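Local coordinates for hydroxylase (Rhodococcus sp., PDB 2OR0), which is a putative flavin-dependent hydroxylase of the acyl-CoA dehydrogenase family, probably inserting one oxygen atom into its substrate with reduced flavin as a donor, at residues 254-268 with 373-386. Numbering follows the deposited sequence.
Sequences FPLGITAAVIGITEG and FWRDAHAGLAHAVH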
loop_
_atom_site.group_PDB
_atom_site.type_symbol
_atom_site.label_atom_id
_atom_site.label_comp_id
_atom_site.label_asym_id
_atom_site.label_seq_id
_atom_site.Cartn_x
_atom_site.Cartn_y
_atom_site.Cartn_z
ATOM N N PHE A 254 1.460 5.511 5.380
ATOM C CA PHE A 254 2.016 5.059 4.100
ATOM C C PHE A 254 2.089 3.522 4.093
ATOM O O PHE A 254 1.505 2.904 3.228
ATOM C CB PHE A 254 3.357 5.783 3.762
ATOM C CG PHE A 254 4.220 5.062 2.731
ATOM C CD1 PHE A 254 3.743 4.777 1.457
ATOM C CD2 PHE A 254 5.523 4.688 3.053
ATOM C CE1 PHE A 254 4.550 4.101 0.538
ATOM C CE2 PHE A 254 6.336 4.031 2.133
ATOM C CZ PHE A 254 5.844 3.744 0.884
ATOM N N PRO A 255 2.767 2.901 5.072
ATOM C CA PRO A 255 2.759 1.433 5.112
ATOM C C PRO A 255 1.405 0.753 5.410
ATOM O O PRO A 255 1.294 -0.467 5.217
ATOM C CB PRO A 255 3.741 1.114 6.219
ATOM C CG PRO A 255 4.579 2.303 6.354
ATOM C CD PRO A 255 3.629 3.447 6.123
ATOM N N LEU A 256 0.384 1.519 5.832
ATOM C CA LEU A 256 -0.889 0.931 6.286
ATOM C C LEU A 256 -1.629 0.288 5.130
ATOM O O LEU A 256 -2.113 -0.847 5.231
ATOM C CB LEU A 256 -1.786 1.988 6.971
ATOM C CG LEU A 256 -3.193 1.559 7.447
ATOM C CD1 LEU A 256 -3.094 0.574 8.620
ATOM C CD2 LEU A 256 -4.048 2.791 7.838
ATOM N N GLY A 257 -1.723 1.023 4.022
ATOM C CA GLY A 257 -2.359 0.501 2.827
ATOM C C GLY A 257 -1.662 -0.721 2.257
ATOM O O GLY A 257 -2.314 -1.657 1.768
ATOM N N ILE A 258 -0.337 -0.705 2.311
ATOM C CA ILE A 258 0.490 -1.752 1.725
ATOM C C ILE A 258 0.353 -3.073 2.541
ATOM O O ILE A 258 0.098 -4.120 1.985
ATOM C CB ILE A 258 1.983 -1.288 1.662
ATOM C CG1 ILE A 258 2.172 -0.282 0.511
ATOM C CG2 ILE A 258 2.901 -2.461 1.478
ATOM C CD1 ILE A 258 3.459 0.506 0.603
ATOM N N THR A 259 0.530 -2.984 3.851
ATOM C CA THR A 259 0.375 -4.137 4.744
ATOM C C THR A 259 -1.082 -4.609 4.833
ATOM O O THR A 259 -1.344 -5.815 4.824
ATOM C CB THR A 259 0.999 -3.846 6.103
ATOM O OG1 THR A 259 2.362 -3.486 5.874
ATOM C CG2 THR A 259 0.957 -5.071 7.026
ATOM N N ALA A 260 -2.040 -3.680 4.837
ATOM C CA ALA A 260 -3.451 -4.083 4.700
ATOM C C ALA A 260 -3.704 -4.916 3.441
ATOM O O ALA A 260 -4.399 -5.932 3.492
ATOM C CB ALA A 260 -4.382 -2.869 4.738
ATOM N N ALA A 261 -3.139 -4.495 2.302
ATOM C CA ALA A 261 -3.269 -5.252 1.057
ATOM C C ALA A 261 -2.693 -6.643 1.210
ATOM O O ALA A 261 -3.364 -7.597 0.863
ATOM C CB ALA A 261 -2.610 -4.511 -0.117
ATOM N N VAL A 262 -1.490 -6.765 1.780
ATOM C CA VAL A 262 -0.906 -8.081 2.041
ATOM C C VAL A 262 -1.823 -8.948 2.948
ATOM O O VAL A 262 -2.046 -10.127 2.676
ATOM C CB VAL A 262 0.507 -7.979 2.644
ATOM C CG1 VAL A 262 1.018 -9.363 3.101
ATOM C CG2 VAL A 262 1.498 -7.357 1.603
ATOM N N ILE A 263 -2.344 -8.352 4.025
ATOM C CA ILE A 263 -3.234 -9.080 4.909
ATOM C C ILE A 263 -4.487 -9.589 4.203
ATOM O O ILE A 263 -4.819 -10.753 4.332
ATOM C CB ILE A 263 -3.536 -8.299 6.229
ATOM C CG1 ILE A 263 -2.216 -8.149 7.024
ATOM C CG2 ILE A 263 -4.542 -9.086 7.055
ATOM C CD1 ILE A 263 -2.245 -7.130 8.204
ATOM N N GLY A 264 -5.165 -8.722 3.457
ATOM C CA GLY A 264 -6.357 -9.115 2.719
ATOM C C GLY A 264 -6.080 -10.127 1.625
ATOM O O GLY A 264 -6.919 -11.005 1.336
ATOM N N ILE A 265 -4.900 -10.034 1.008
ATOM C CA ILE A 265 -4.501 -11.063 0.053
ATOM C C ILE A 265 -4.442 -12.445 0.733
ATOM O O ILE A 265 -4.898 -13.417 0.186
ATOM C CB ILE A 265 -3.139 -10.725 -0.662
ATOM C CG1 ILE A 265 -3.350 -9.585 -1.651
ATOM C CG2 ILE A 265 -2.582 -11.958 -1.380
ATOM C CD1 ILE A 265 -2.045 -8.767 -1.994
ATOM N N THR A 266 -3.869 -12.520 1.921
ATOM C CA THR A 266 -3.756 -13.812 2.594
ATOM C C THR A 266 -5.117 -14.304 3.047
ATOM O O THR A 266 -5.348 -15.495 3.070
ATOM C CB THR A 266 -2.751 -13.793 3.768
ATOM O OG1 THR A 266 -3.220 -12.941 4.826
ATOM C CG2 THR A 266 -1.367 -13.319 3.279
ATOM N N GLU A 267 -6.026 -13.374 3.341
ATOM C CA GLU A 267 -7.411 -13.704 3.656
ATOM C C GLU A 267 -8.155 -14.264 2.427
ATOM O O GLU A 267 -8.903 -15.233 2.541
ATOM C CB GLU A 267 -8.126 -12.473 4.241
ATOM C CG GLU A 267 -7.772 -12.201 5.686
ATOM C CD GLU A 267 -8.313 -10.875 6.242
ATOM O OE1 GLU A 267 -8.802 -10.020 5.471
ATOM O OE2 GLU A 267 -8.207 -10.685 7.475
ATOM N N GLY A 268 -7.927 -13.671 1.256
ATOM C CA GLY A 268 -8.321 -14.265 -0.019
ATOM C C GLY A 268 -7.800 -15.689 -0.244
ATOM O O GLY A 268 -8.560 -16.547 -0.671
ATOM N N PHE A 373 -3.246 -15.661 -5.184
ATOM C CA PHE A 373 -3.206 -14.947 -3.903
ATOM C C PHE A 373 -1.932 -15.279 -3.182
ATOM O O PHE A 373 -1.296 -14.404 -2.633
ATOM C CB PHE A 373 -4.437 -15.246 -3.030
ATOM C CG PHE A 373 -5.718 -14.630 -3.561
ATOM C CD1 PHE A 373 -6.078 -13.329 -3.221
ATOM C CD2 PHE A 373 -6.552 -15.356 -4.408
ATOM C CE1 PHE A 373 -7.250 -12.778 -3.711
ATOM C CE2 PHE A 373 -7.739 -14.808 -4.927
ATOM C CZ PHE A 373 -8.088 -13.517 -4.565
ATOM N N TRP A 374 -1.522 -16.543 -3.229
ATOM C CA TRP A 374 -0.305 -16.953 -2.548
ATOM C C TRP A 374 0.963 -16.235 -3.123
ATOM O O TRP A 374 1.799 -15.729 -2.357
ATOM C CB TRP A 374 -0.188 -18.492 -2.572
ATOM C CG TRP A 374 1.133 -18.985 -2.046
ATOM C CD1 TRP A 374 1.496 -19.155 -0.736
ATOM C CD2 TRP A 374 2.244 -19.388 -2.830
ATOM N NE1 TRP A 374 2.790 -19.635 -0.659
ATOM C CE2 TRP A 374 3.277 -19.774 -1.934
ATOM C CE3 TRP A 374 2.481 -19.458 -4.218
ATOM C CZ2 TRP A 374 4.526 -20.218 -2.376
ATOM C CZ3 TRP A 374 3.741 -19.890 -4.652
ATOM C CH2 TRP A 374 4.737 -20.265 -3.727
ATOM N N ARG A 375 1.090 -16.187 -4.454
ATOM C CA ARG A 375 2.219 -15.482 -5.105
ATOM C C ARG A 375 2.117 -13.969 -4.856
ATOM O O ARG A 375 3.124 -13.317 -4.602
ATOM C CB ARG A 375 2.251 -15.758 -6.619
ATOM C CG ARG A 375 2.596 -17.236 -7.003
ATOM C CD ARG A 375 2.629 -17.431 -8.545
ATOM N NE ARG A 375 1.290 -17.413 -9.143
ATOM C CZ ARG A 375 0.784 -16.396 -9.837
ATOM N NH1 ARG A 375 1.486 -15.280 -9.997
ATOM N NH2 ARG A 375 -0.437 -16.485 -10.362
ATOM N N ASP A 376 0.902 -13.417 -4.944
ATOM C CA ASP A 376 0.701 -11.979 -4.650
ATOM C C ASP A 376 1.212 -11.605 -3.245
ATOM O O ASP A 376 1.827 -10.544 -3.036
ATOM C CB ASP A 376 -0.779 -11.596 -4.759
ATOM C CG ASP A 376 -1.329 -11.665 -6.185
ATOM O OD1 ASP A 376 -0.556 -11.736 -7.186
ATOM O OD2 ASP A 376 -2.585 -11.647 -6.320
ATOM N N ALA A 377 0.952 -12.460 -2.265
ATOM C CA ALA A 377 1.349 -12.152 -0.891
ATOM C C ALA A 377 2.860 -12.067 -0.803
ATOM O O ALA A 377 3.389 -11.187 -0.165
ATOM C CB ALA A 377 0.814 -13.211 0.112
ATOM N N HIS A 378 3.544 -13.027 -1.410
ATOM C CA HIS A 378 5.024 -13.008 -1.504
ATOM C C HIS A 378 5.594 -11.823 -2.278
ATOM O O HIS A 378 6.585 -11.233 -1.857
ATOM C CB HIS A 378 5.533 -14.329 -2.074
ATOM C CG HIS A 378 5.467 -15.421 -1.073
ATOM N ND1 HIS A 378 6.389 -15.547 -0.059
ATOM C CD2 HIS A 378 4.531 -16.369 -0.854
ATOM C CE1 HIS A 378 6.049 -16.564 0.715
ATOM N NE2 HIS A 378 4.915 -17.066 0.263
ATOM N N ALA A 379 4.995 -11.482 -3.405
ATOM C CA ALA A 379 5.387 -10.224 -4.076
ATOM C C ALA A 379 5.236 -9.026 -3.144
ATOM O O ALA A 379 6.159 -8.218 -3.030
ATOM C CB ALA A 379 4.578 -10.001 -5.294
ATOM N N GLY A 380 4.069 -8.896 -2.495
ATOM C CA GLY A 380 3.861 -7.801 -1.522
ATOM C C GLY A 380 4.870 -7.753 -0.375
ATOM O O GLY A 380 5.292 -6.674 0.063
ATOM N N LEU A 381 5.296 -8.918 0.109
ATOM C CA LEU A 381 6.246 -8.980 1.232
ATOM C C LEU A 381 7.617 -8.413 0.893
ATOM O O LEU A 381 8.375 -8.041 1.813
ATOM C CB LEU A 381 6.417 -10.440 1.753
ATOM C CG LEU A 381 7.134 -10.633 3.101
ATOM C CD1 LEU A 381 6.359 -9.885 4.184
ATOM C CD2 LEU A 381 7.323 -12.127 3.525
ATOM N N ALA A 382 7.960 -8.404 -0.403
ATOM C CA ALA A 382 9.264 -7.888 -0.895
ATOM C C ALA A 382 9.369 -6.347 -0.862
ATOM O O ALA A 382 10.437 -5.789 -1.039
ATOM C CB ALA A 382 9.534 -8.411 -2.327
ATOM N N HIS A 383 8.260 -5.653 -0.626
ATOM C CA HIS A 383 8.295 -4.189 -0.523
ATOM C C HIS A 383 9.193 -3.702 0.608
ATOM O O HIS A 383 9.322 -4.351 1.650
ATOM C CB HIS A 383 6.875 -3.620 -0.373
ATOM C CG HIS A 383 6.780 -2.146 -0.652
ATOM N ND1 HIS A 383 7.248 -1.192 0.225
ATOM C CD2 HIS A 383 6.267 -1.469 -1.708
ATOM C CE1 HIS A 383 7.027 0.012 -0.279
ATOM N NE2 HIS A 383 6.420 -0.131 -1.442
ATOM N N ALA A 384 9.797 -2.541 0.408
ATOM C CA ALA A 384 10.734 -1.959 1.381
ATOM C C ALA A 384 10.111 -1.743 2.750
ATOM O O ALA A 384 10.812 -1.821 3.761
ATOM C CB ALA A 384 11.316 -0.595 0.827
ATOM N N VAL A 385 8.801 -1.489 2.800
ATOM C CA VAL A 385 8.143 -1.276 4.102
ATOM C C VAL A 385 8.000 -2.559 4.916
ATOM O O VAL A 385 7.596 -2.501 6.081
ATOM C CB VAL A 385 6.768 -0.525 4.048
ATOM C CG1 VAL A 385 6.927 0.851 3.429
ATOM C CG2 VAL A 385 5.725 -1.333 3.304
ATOM N N HIS A 386 8.367 -3.698 4.326
ATOM C CA HIS A 386 8.396 -4.946 5.075
ATOM C C HIS A 386 9.755 -5.426 5.540
ATOM O O HIS A 386 9.813 -6.448 6.224
ATOM C CB HIS A 386 7.640 -6.046 4.318
ATOM C CG HIS A 386 6.217 -5.681 4.038
ATOM N ND1 HIS A 386 5.641 -5.801 2.795
ATOM C CD2 HIS A 386 5.276 -5.130 4.840
ATOM C CE1 HIS A 386 4.393 -5.370 2.851
ATOM N NE2 HIS A 386 4.153 -4.953 4.083
#
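Thr259 meets His386, in the 3-10 turn that follows helix 373-381, within the all-helical C-terminal domain of the acyl-CoA dehydrogenase fold. The helix axes of 254-268 and 373-381 run near-antiparallel (-161°) and approach to 8.5 Å. Between them Val262 CG2 sits 3.9 Å from Gly380 C, where a CB on the glycine would clash, and Ile265 CG2 lies 3.9 Å from Ala377 CB. At the imidazole edge, His386 NE2 is hydrogen-bonded to Thr259 OG1 (2.9 Å); Gln341 NE2 is also hydrogen-bonded to this hydroxyl. ND1 donates a bent bond to Gly380 O, which lies in the ring plane, so bonds at both nitrogens restrain the imidazole's rotation. Ile258 serves two histidines: CG2 touches His386 CE1, while CD1 rests over a face of His383 in a CH-pi contact, 3.9 Å from the ring centroid. His383 ND1 accepts Val385 N in its ring plane, and an alanine in place of His383 would probably leave that amide without its acceptor and Ile258 CD1 without its aromatic floor. Val385 divides its methyls, CG1 3.5 Å from Phe254 CE2 and CG2 3.5 Å from Ile258 CG2. At the other end, Phe373 CG stands anti to its carbonyl carbon (chi1 -71°), which turns a ring face to Gly268, whose CA is 4.3 Å from the centroid, 22° off the normal.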